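Local coordinates for protein branched-chain alpha-ketoacid decarboxylase (Lactococcus lactis, PDB 2VBF) that probably decarboxylates branched-chain and aromatic alpha-keto acids to aldehydes, using bound thiamine diphosphate and a magnesium ion, at residues A[240-245]-A[342-347]; A[246-251]-A[267-272]; A[257-262]-A[273-278]. All blocks are in the same frame, centred on the assembly; numbering follows the deposited sequence. Where two conformers were deposited one is given.

Contact 1: residues A[240-245]-A[342-347]; sequences ISFGLE and DFRAVV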
loop_
_atom_site.group_PDB
_atom_site.type_symbol
_atom_site.label_atom_id
_atom_site.label_comp_id
_atom_site.label_asym_id
_atom_site.label_seq_id
_atom_site.Cartn_x
_atom_site.Cartn_y
_atom_site.Cartn_z
ATOM N N ILE A 240 14.716 7.500 -20.859
ATOM C CA ILE A 240 14.871 7.937 -19.469
ATOM C C ILE A 240 15.355 6.775 -18.591
ATOM O O ILE A 240 16.239 6.959 -17.735
ATOM C CB ILE A 240 13.559 8.579 -18.915
ATOM C CG1 ILE A 240 13.196 9.840 -19.722
ATOM C CG2 ILE A 240 13.711 8.962 -17.423
ATOM C CD1 ILE A 240 11.827 10.452 -19.434
ATOM N N SER A 241 14.794 5.587 -18.821
ATOM C CA SER A 241 15.177 4.355 -18.106
ATOM C C SER A 241 16.691 4.113 -18.085
ATOM O O SER A 241 17.259 3.724 -17.062
ATOM C CB SER A 241 14.484 3.154 -18.741
ATOM O OG SER A 241 13.079 3.317 -18.743
ATOM N N PHE A 242 17.328 4.366 -19.226
ATOM C CA PHE A 242 18.760 4.128 -19.404
ATOM C C PHE A 242 19.628 5.369 -19.184
ATOM O O PHE A 242 20.841 5.299 -19.359
ATOM C CB PHE A 242 19.013 3.574 -20.813
ATOM C CG PHE A 242 18.932 2.085 -20.886
ATOM C CD1 PHE A 242 20.063 1.307 -20.712
ATOM C CD2 PHE A 242 17.711 1.449 -21.083
ATOM C CE1 PHE A 242 19.986 -0.082 -20.752
ATOM C CE2 PHE A 242 17.629 0.061 -21.125
ATOM C CZ PHE A 242 18.762 -0.699 -20.968
ATOM N N GLY A 243 19.035 6.497 -18.803
ATOM C CA GLY A 243 19.794 7.738 -18.659
ATOM C C GLY A 243 20.419 8.197 -19.975
ATOM O O GLY A 243 21.543 8.713 -19.990
ATOM N N LEU A 244 19.693 8.009 -21.072
ATOM C CA LEU A 244 20.165 8.354 -22.416
ATOM C C LEU A 244 19.676 9.724 -22.894
ATOM O O LEU A 244 19.886 10.092 -24.056
ATOM C CB LEU A 244 19.740 7.266 -23.411
ATOM C CG LEU A 244 20.527 5.957 -23.307
ATOM C CD1 LEU A 244 19.805 4.840 -24.023
ATOM C CD2 LEU A 244 21.942 6.142 -23.881
ATOM N N GLU A 245 19.053 10.509 -22.013
ATOM C CA GLU A 245 18.506 11.804 -22.426
ATOM C C GLU A 245 19.571 12.724 -23.014
ATOM O O GLU A 245 19.356 13.325 -24.075
ATOM C CB GLU A 245 17.802 12.536 -21.282
ATOM C CG GLU A 245 16.621 11.782 -20.653
ATOM C CD GLU A 245 17.019 11.097 -19.348
ATOM O OE1 GLU A 245 18.038 10.373 -19.358
ATOM O OE2 GLU A 245 16.337 11.295 -18.313
ATOM N N ASP A 342 21.230 -4.662 -28.674
ATOM C CA ASP A 342 21.142 -3.899 -27.428
ATOM C C ASP A 342 20.705 -2.457 -27.701
ATOM O O ASP A 342 21.387 -1.704 -28.398
ATOM C CB ASP A 342 22.483 -3.900 -26.692
ATOM C CG ASP A 342 22.403 -3.204 -25.343
ATOM O OD1 ASP A 342 21.834 -3.798 -24.398
ATOM O OD2 ASP A 342 22.902 -2.070 -25.227
ATOM N N PHE A 343 19.565 -2.087 -27.127
ATOM C CA PHE A 343 19.000 -0.738 -27.234
ATOM C C PHE A 343 19.991 0.377 -26.849
ATOM O O PHE A 343 20.176 1.341 -27.592
ATOM C CB PHE A 343 17.744 -0.687 -26.352
ATOM C CG PHE A 343 17.112 0.663 -26.253
ATOM C CD1 PHE A 343 16.346 1.164 -27.293
ATOM C CD2 PHE A 343 17.234 1.416 -25.091
ATOM C CE1 PHE A 343 15.749 2.411 -27.198
ATOM C CE2 PHE A 343 16.634 2.667 -24.994
ATOM C CZ PHE A 343 15.892 3.157 -26.042
ATOM N N ARG A 344 20.609 0.250 -25.679
ATOM C CA ARG A 344 21.566 1.249 -25.203
ATOM C C ARG A 344 22.710 1.423 -26.200
ATOM O O ARG A 344 23.072 2.552 -26.561
ATOM C CB ARG A 344 22.116 0.831 -23.838
ATOM C CG ARG A 344 23.171 1.748 -23.227
ATOM C CD ARG A 344 24.003 0.974 -22.220
ATOM N NE ARG A 344 25.056 1.769 -21.595
ATOM C CZ ARG A 344 25.918 1.295 -20.693
ATOM N NH1 ARG A 344 25.854 0.025 -20.297
ATOM N NH2 ARG A 344 26.846 2.097 -20.177
ATOM N N ALA A 345 23.262 0.292 -26.638
ATOM C CA ALA A 345 24.358 0.267 -27.617
ATOM C C ALA A 345 23.987 1.022 -28.887
ATOM O O ALA A 345 24.751 1.860 -29.370
ATOM C CB ALA A 345 24.746 -1.178 -27.948
ATOM N N VAL A 346 22.800 0.752 -29.413
ATOM C CA VAL A 346 22.394 1.378 -30.666
ATOM C C VAL A 346 22.185 2.883 -30.479
ATOM O O VAL A 346 22.707 3.687 -31.251
ATOM C CB VAL A 346 21.161 0.686 -31.290
ATOM C CG1 VAL A 346 20.722 1.418 -32.544
ATOM C CG2 VAL A 346 21.488 -0.771 -31.619
ATOM N N VAL A 347 21.468 3.274 -29.425
ATOM C CA VAL A 347 21.189 4.693 -29.194
ATOM C C VAL A 347 22.473 5.493 -28.982
ATOM O O VAL A 347 22.612 6.596 -29.511
ATOM C CB VAL A 347 20.208 4.891 -28.016
ATOM C CG1 VAL A 347 20.045 6.371 -27.677
ATOM C CG2 VAL A 347 18.867 4.267 -28.361
#

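Contact 2: residues A[246-251]-A[267-272]; sequences KTVTQF and SAVDES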
loop_
_atom_site.group_PDB
_atom_site.type_symbol
_atom_site.label_atom_id
_atom_site.label_comp_id
_atom_site.label_asym_id
_atom_site.label_seq_id
_atom_site.Cartn_x
_atom_site.Cartn_y
_atom_site.Cartn_z
ATOM N N LYS A 246 20.696 12.859 -22.324
ATOM C CA LYS A 246 21.739 13.779 -22.798
ATOM C C LYS A 246 22.319 13.314 -24.133
ATOM O O LYS A 246 22.700 14.129 -24.965
ATOM C CB LYS A 246 22.852 13.927 -21.760
ATOM C CG LYS A 246 22.405 14.604 -20.481
ATOM C CD LYS A 246 22.065 16.063 -20.704
ATOM C CE LYS A 246 21.564 16.729 -19.434
ATOM N NZ LYS A 246 22.615 16.745 -18.402
ATOM N N THR A 247 22.371 12.001 -24.325
ATOM C CA THR A 247 22.862 11.381 -25.565
ATOM C C THR A 247 21.945 11.719 -26.749
ATOM O O THR A 247 22.408 12.148 -27.811
ATOM C CB THR A 247 22.978 9.845 -25.384
ATOM O OG1 THR A 247 23.949 9.553 -24.364
ATOM C CG2 THR A 247 23.384 9.142 -26.677
ATOM N N VAL A 248 20.644 11.537 -26.558
ATOM C CA VAL A 248 19.662 11.893 -27.584
ATOM C C VAL A 248 19.628 13.408 -27.856
ATOM O O VAL A 248 19.549 13.834 -29.014
ATOM C CB VAL A 248 18.246 11.381 -27.194
ATOM C CG1 VAL A 248 17.206 11.790 -28.240
ATOM C CG2 VAL A 248 18.270 9.878 -27.013
ATOM N N THR A 249 19.698 14.211 -26.794
ATOM C CA THR A 249 19.704 15.659 -26.910
ATOM C C THR A 249 20.895 16.098 -27.762
ATOM O O THR A 249 20.720 16.899 -28.672
ATOM C CB THR A 249 19.709 16.328 -25.517
ATOM O OG1 THR A 249 18.443 16.083 -24.868
ATOM C CG2 THR A 249 19.949 17.811 -25.604
ATOM N N GLN A 250 22.071 15.519 -27.504
ATOM C CA GLN A 250 23.282 15.839 -28.275
ATOM C C GLN A 250 23.122 15.434 -29.740
ATOM O O GLN A 250 23.470 16.196 -30.641
ATOM C CB GLN A 250 24.524 15.161 -27.678
ATOM C CG GLN A 250 25.860 15.624 -28.291
ATOM C CD GLN A 250 27.076 15.004 -27.607
ATOM O OE1 GLN A 250 27.303 13.803 -27.694
ATOM N NE2 GLN A 250 27.871 15.835 -26.936
ATOM N N PHE A 251 22.612 14.230 -29.976
ATOM C CA PHE A 251 22.349 13.753 -31.350
ATOM C C PHE A 251 21.414 14.694 -32.123
ATOM O O PHE A 251 21.711 15.113 -33.249
ATOM C CB PHE A 251 21.762 12.342 -31.315
ATOM C CG PHE A 251 21.334 11.822 -32.662
ATOM C CD1 PHE A 251 22.270 11.650 -33.678
ATOM C CD2 PHE A 251 20.004 11.501 -32.913
ATOM C CE1 PHE A 251 21.894 11.160 -34.924
ATOM C CE2 PHE A 251 19.617 11.012 -34.167
ATOM C CZ PHE A 251 20.565 10.846 -35.166
ATOM N N SER A 267 10.463 14.802 -21.440
ATOM C CA SER A 267 11.836 15.167 -21.049
ATOM C C SER A 267 12.872 14.082 -21.386
ATOM O O SER A 267 14.018 14.165 -20.937
ATOM C CB SER A 267 11.957 15.652 -19.582
ATOM O OG SER A 267 12.013 14.602 -18.627
ATOM N N ALA A 268 12.477 13.107 -22.212
ATOM C CA ALA A 268 13.427 12.162 -22.824
ATOM C C ALA A 268 14.482 12.905 -23.659
ATOM O O ALA A 268 15.536 12.367 -23.953
ATOM C CB ALA A 268 12.700 11.155 -23.693
ATOM N N VAL A 269 14.141 14.115 -24.081
ATOM C CA VAL A 269 15.082 15.064 -24.673
ATOM C C VAL A 269 14.858 16.426 -24.034
ATOM O O VAL A 269 13.807 16.670 -23.449
ATOM C CB VAL A 269 14.908 15.172 -26.195
ATOM C CG1 VAL A 269 15.145 13.805 -26.835
ATOM C CG2 VAL A 269 13.543 15.775 -26.557
ATOM N N ASP A 270 15.834 17.312 -24.171
ATOM C CA ASP A 270 15.724 18.683 -23.677
ATOM C C ASP A 270 14.754 19.452 -24.566
ATOM O O ASP A 270 14.968 19.561 -25.775
ATOM C CB ASP A 270 17.099 19.361 -23.701
ATOM C CG ASP A 270 17.133 20.644 -22.890
ATOM O OD1 ASP A 270 16.298 21.537 -23.134
ATOM O OD2 ASP A 270 18.000 20.742 -21.994
ATOM N N GLU A 271 13.689 19.979 -23.973
ATOM C CA GLU A 271 12.641 20.661 -24.727
ATOM C C GLU A 271 12.979 22.080 -25.224
ATOM O O GLU A 271 12.182 22.673 -25.955
ATOM C CB GLU A 271 11.358 20.707 -23.903
ATOM C CG GLU A 271 10.783 19.324 -23.597
ATOM C CD GLU A 271 9.348 19.383 -23.101
ATOM O OE1 GLU A 271 8.847 20.502 -22.856
ATOM O OE2 GLU A 271 8.711 18.309 -22.954
ATOM N N SER A 272 14.125 22.626 -24.830
ATOM C CA SER A 272 14.498 23.985 -25.256
ATOM C C SER A 272 15.107 23.977 -26.657
ATOM O O SER A 272 15.161 25.026 -27.316
ATOM C CB SER A 272 15.466 24.615 -24.256
ATOM O OG SER A 272 16.722 23.986 -24.321
#

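Contact 3: residues A[257-262]-A[273-278]; sequences LPITTL and LPSFLG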
loop_
_atom_site.group_PDB
_atom_site.type_symbol
_atom_site.label_atom_id
_atom_site.label_comp_id
_atom_site.label_asym_id
_atom_site.label_seq_id
_atom_site.Cartn_x
_atom_site.Cartn_y
_atom_site.Cartn_z
ATOM N N LEU A 257 17.593 17.525 -36.259
ATOM C CA LEU A 257 16.417 16.729 -36.632
ATOM C C LEU A 257 15.205 17.157 -35.821
ATOM O O LEU A 257 15.326 17.382 -34.615
ATOM C CB LEU A 257 16.671 15.236 -36.412
ATOM C CG LEU A 257 17.605 14.544 -37.411
ATOM C CD1 LEU A 257 18.125 13.228 -36.841
ATOM C CD2 LEU A 257 16.890 14.324 -38.758
ATOM N N PRO A 258 14.026 17.275 -36.470
ATOM C CA PRO A 258 12.798 17.511 -35.707
ATOM C C PRO A 258 12.562 16.384 -34.700
ATOM O O PRO A 258 12.820 15.218 -35.008
ATOM C CB PRO A 258 11.700 17.520 -36.787
ATOM C CG PRO A 258 12.423 17.820 -38.057
ATOM C CD PRO A 258 13.768 17.205 -37.917
ATOM N N ILE A 259 12.120 16.750 -33.501
ATOM C CA ILE A 259 11.856 15.763 -32.450
ATOM C C ILE A 259 10.627 16.114 -31.615
ATOM O O ILE A 259 10.355 17.280 -31.310
ATOM C CB ILE A 259 13.092 15.551 -31.515
ATOM C CG1 ILE A 259 12.809 14.456 -30.462
ATOM C CG2 ILE A 259 13.495 16.857 -30.822
ATOM C CD1 ILE A 259 14.043 13.801 -29.895
ATOM N N THR A 260 9.892 15.063 -31.274
ATOM C CA THR A 260 8.755 15.136 -30.380
ATOM C C THR A 260 8.899 14.013 -29.347
ATOM O O THR A 260 9.711 13.107 -29.520
ATOM C CB THR A 260 7.425 15.030 -31.181
ATOM O OG1 THR A 260 6.308 15.221 -30.310
ATOM C CG2 THR A 260 7.306 13.701 -31.933
ATOM N N THR A 261 8.160 14.124 -28.247
ATOM C CA THR A 261 7.964 13.018 -27.317
ATOM C C THR A 261 6.475 12.877 -27.048
ATOM O O THR A 261 5.686 13.803 -27.279
ATOM C CB THR A 261 8.710 13.213 -25.960
ATOM O OG1 THR A 261 8.009 14.163 -25.144
ATOM C CG2 THR A 261 10.147 13.689 -26.179
ATOM N N LEU A 262 6.084 11.709 -26.561
ATOM C CA LEU A 262 4.753 11.550 -25.974
ATOM C C LEU A 262 4.807 12.174 -24.580
ATOM O O LEU A 262 5.878 12.566 -24.096
ATOM C CB LEU A 262 4.379 10.066 -25.871
ATOM C CG LEU A 262 4.502 9.196 -27.124
ATOM C CD1 LEU A 262 3.973 7.801 -26.816
ATOM C CD2 LEU A 262 3.773 9.804 -28.302
ATOM N N LEU A 273 15.562 22.799 -27.098
ATOM C CA LEU A 273 16.113 22.603 -28.448
ATOM C C LEU A 273 15.255 23.230 -29.535
ATOM O O LEU A 273 14.032 23.105 -29.512
ATOM C CB LEU A 273 16.275 21.114 -28.748
ATOM C CG LEU A 273 17.254 20.312 -27.893
ATOM C CD1 LEU A 273 17.412 18.923 -28.457
ATOM C CD2 LEU A 273 18.588 21.028 -27.808
ATOM N N PRO A 274 15.894 23.911 -30.511
ATOM C CA PRO A 274 15.108 24.574 -31.539
ATOM C C PRO A 274 14.268 23.606 -32.373
ATOM O O PRO A 274 13.218 24.000 -32.862
ATOM C CB PRO A 274 16.166 25.283 -32.408
ATOM C CG PRO A 274 17.427 24.623 -32.107
ATOM C CD PRO A 274 17.339 24.123 -30.700
ATOM N N SER A 275 14.718 22.356 -32.501
ATOM C CA SER A 275 14.004 21.341 -33.284
ATOM C C SER A 275 12.974 20.528 -32.478
ATOM O O SER A 275 12.325 19.655 -33.046
ATOM C CB SER A 275 14.994 20.380 -33.944
ATOM O OG SER A 275 15.624 19.557 -32.990
ATOM N N PHE A 276 12.820 20.815 -31.181
ATOM C CA PHE A 276 11.772 20.166 -30.378
ATOM C C PHE A 276 10.421 20.794 -30.726
ATOM O O PHE A 276 10.240 22.018 -30.602
ATOM C CB PHE A 276 12.050 20.255 -28.864
ATOM C CG PHE A 276 10.938 19.686 -28.018
ATOM C CD1 PHE A 276 10.777 18.312 -27.906
ATOM C CD2 PHE A 276 10.037 20.516 -27.362
ATOM C CE1 PHE A 276 9.732 17.764 -27.157
ATOM C CE2 PHE A 276 8.988 19.973 -26.604
ATOM C CZ PHE A 276 8.844 18.595 -26.506
ATOM N N LEU A 277 9.476 19.951 -31.157
ATOM C CA LEU A 277 8.184 20.391 -31.683
ATOM C C LEU A 277 7.130 20.609 -30.589
ATOM O O LEU A 277 6.300 21.500 -30.691
ATOM C CB LEU A 277 7.646 19.371 -32.707
ATOM C CG LEU A 277 8.506 19.098 -33.950
ATOM C CD1 LEU A 277 7.919 17.971 -34.816
ATOM C CD2 LEU A 277 8.677 20.364 -34.779
ATOM N N GLY A 278 7.188 19.804 -29.535
ATOM C CA GLY A 278 6.115 19.725 -28.562
ATOM C C GLY A 278 5.782 18.268 -28.294
ATOM O O GLY A 278 6.500 17.353 -28.731
#

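Contact 1: residues A[240-245]-A[342-347]
Phe343 and Arg344, which pack on Phe242, sit in the first turn of a helix whose N-cap, Asp342, accepts a bond from Ala345 N to its OD2 (2.8 Å). That N-H reaches the carboxylate oxygen on its anti side, 22° out of the carboxylate plane, while the N-H of Asp342 itself donates to Glu214 of helix 212-227. The opposing segment is a helix-to-helix link in the central domain: helix 237-241 closes with a Schellman motif in which Gly243 takes a positive phi, and Leu244 then becomes the N-cap of helix 245-255. What joins the two segments is apolar packing. Phe242 points its ring at the start of helix 343-348, where CD1 lies 3.8 Å from Arg344 CB and also touches CG. The extended arginine side chain crosses the phenylalanine at about a right angle. Its CB and CG make the contact, and its guanidinium group forms a long, weak ion pair with Glu204. Across the same ring, at its other ortho carbon, Phe242 CD2 lies 4.0 Å from Phe343 CD2, near the plane of the Phe343 ring, the two ring planes being inclined at 59°. In Phe343, CG anti to the backbone N (chi1 175°) carries the ring on to Phe242 and Leu244, and one face of it is covered by Val347 CG2, 3.8 Å above the plane and offset toward the rim. Leu244 makes its contact through one methyl, CD1. This lies 4.0 Å from Phe343 CE2 and 4.2 Å from Arg344 CA, and it reaches one turn further along the helix to meet Val347 CG1 at 4.0 Å.

Contact 2: residues A[246-251]-A[267-272]
An Asx turn in the loop between strands 259-261 and 276-279 is docked on helix 245-255 by a hydrogen bond from Asp270 N to Thr249 OG1 (3.0 Å, 157° at the hydrogen). The threonine hydroxyl lies beside its own backbone N (chi1 -68°), which also brings it to the carbonyl of Glu245 one helical turn earlier, where it forms a second bond. OG1 therefore ties the loop to the helix backbone. The methyl of the same side chain contributes as well, Thr249 CG2 resting 3.8 Å from Asp270 CB. A valine in place of Thr249 would probably leave the Asp270 N-H without its acceptor and let the start of the turn slip away from the helix. The carboxylate of Asp270 is turned from the helix to organise the loop: OD1 accepts from Ser272 N at 3.0 Å, nearly in line with its C-O bond, and from Ser272 OG at 2.8 Å, which comes from above the carboxylate plane. OD2 is taken by the backbone N-H of Asn415, so both oxygens are engaged and the carboxylate's rotation is fixed. One residue back from each of the bonded partners, Val248 and Val269 turn their methyls toward each other. The modelled 3.2 Å between Val248 CG1 and Val269 CG1 is tighter than normal van der Waals contact, so the exact placing of these methyls is doubtful, although the valines clearly abut. Ala268 packs on Ala235 of strand 231-235, and Val269 touches Ala235 too, together with Ile259 and Thr261 of strand 259-261 and Phe276 of strand 276-279; the loop is thus held between helix 245-255 and the ends of three neighbouring strands.

Contact 3: residues A[257-262]-A[273-278]
Strands 259-261 and 276-278 run side by side in the parallel sense, with axes 4.9 Å apart and directions 39° apart. Ile259 bonds to both sides of Phe276: its N donates to Ser275 O (2.9 Å), while its O accepts from Leu277 N (2.8 Å). Side-chain hydroxyls extend the pairing in both directions. At the N-terminal end, Ser275 OG donates to Leu257 O from above the carbonyl plane, 2.7 Å away. Further along, Thr260 OG1, anti to its backbone N (chi1 -175°), reaches across to Gly278 O at 2.7 Å, meeting that carbonyl tilted 34° from its plane. Phe276 leans its ring along strand 259-261, CD1 passing 3.6 Å from Ile259 O, and extends forward along its own strand, with Gly278 N above one ring face, offset toward the rim. On the same side of the sheet, Ile259 CG2 packs 4.2 Å from Phe276 CB; Val252 of helix 245-255 and Val269 also pack on Ile259. Leu277 goes to the other side, touching Pro258 and joining it against Phe292 of helix 287-295. Helices on both faces and an order of 276-279, 259-261, 231-235, 298-302, 323-326 make this the edge of the parallel, Rossmann-like part of the central-domain sheet, as in other thiamine diphosphate enzymes.

How the contacts relate
All three contacts belong to the central domain and lie away from the residues that bind thiamine diphosphate and magnesium. Helix 245-255 joins them: its N-cap lies in contact 1, its middle in contact 2, and strand 259-261 of contact 3 follows it. The centres of contacts 1 and 2 are 12 Å apart, with Glu245 CB 3.5 Å from Ala268 O. Contacts 2 and 3 are closer, 9 Å between centres, and Phe251 CE2 lies 3.8 Å from Leu257 CD1. Contacts 1 and 3 do not touch; their nearest atoms are about 7 Å apart.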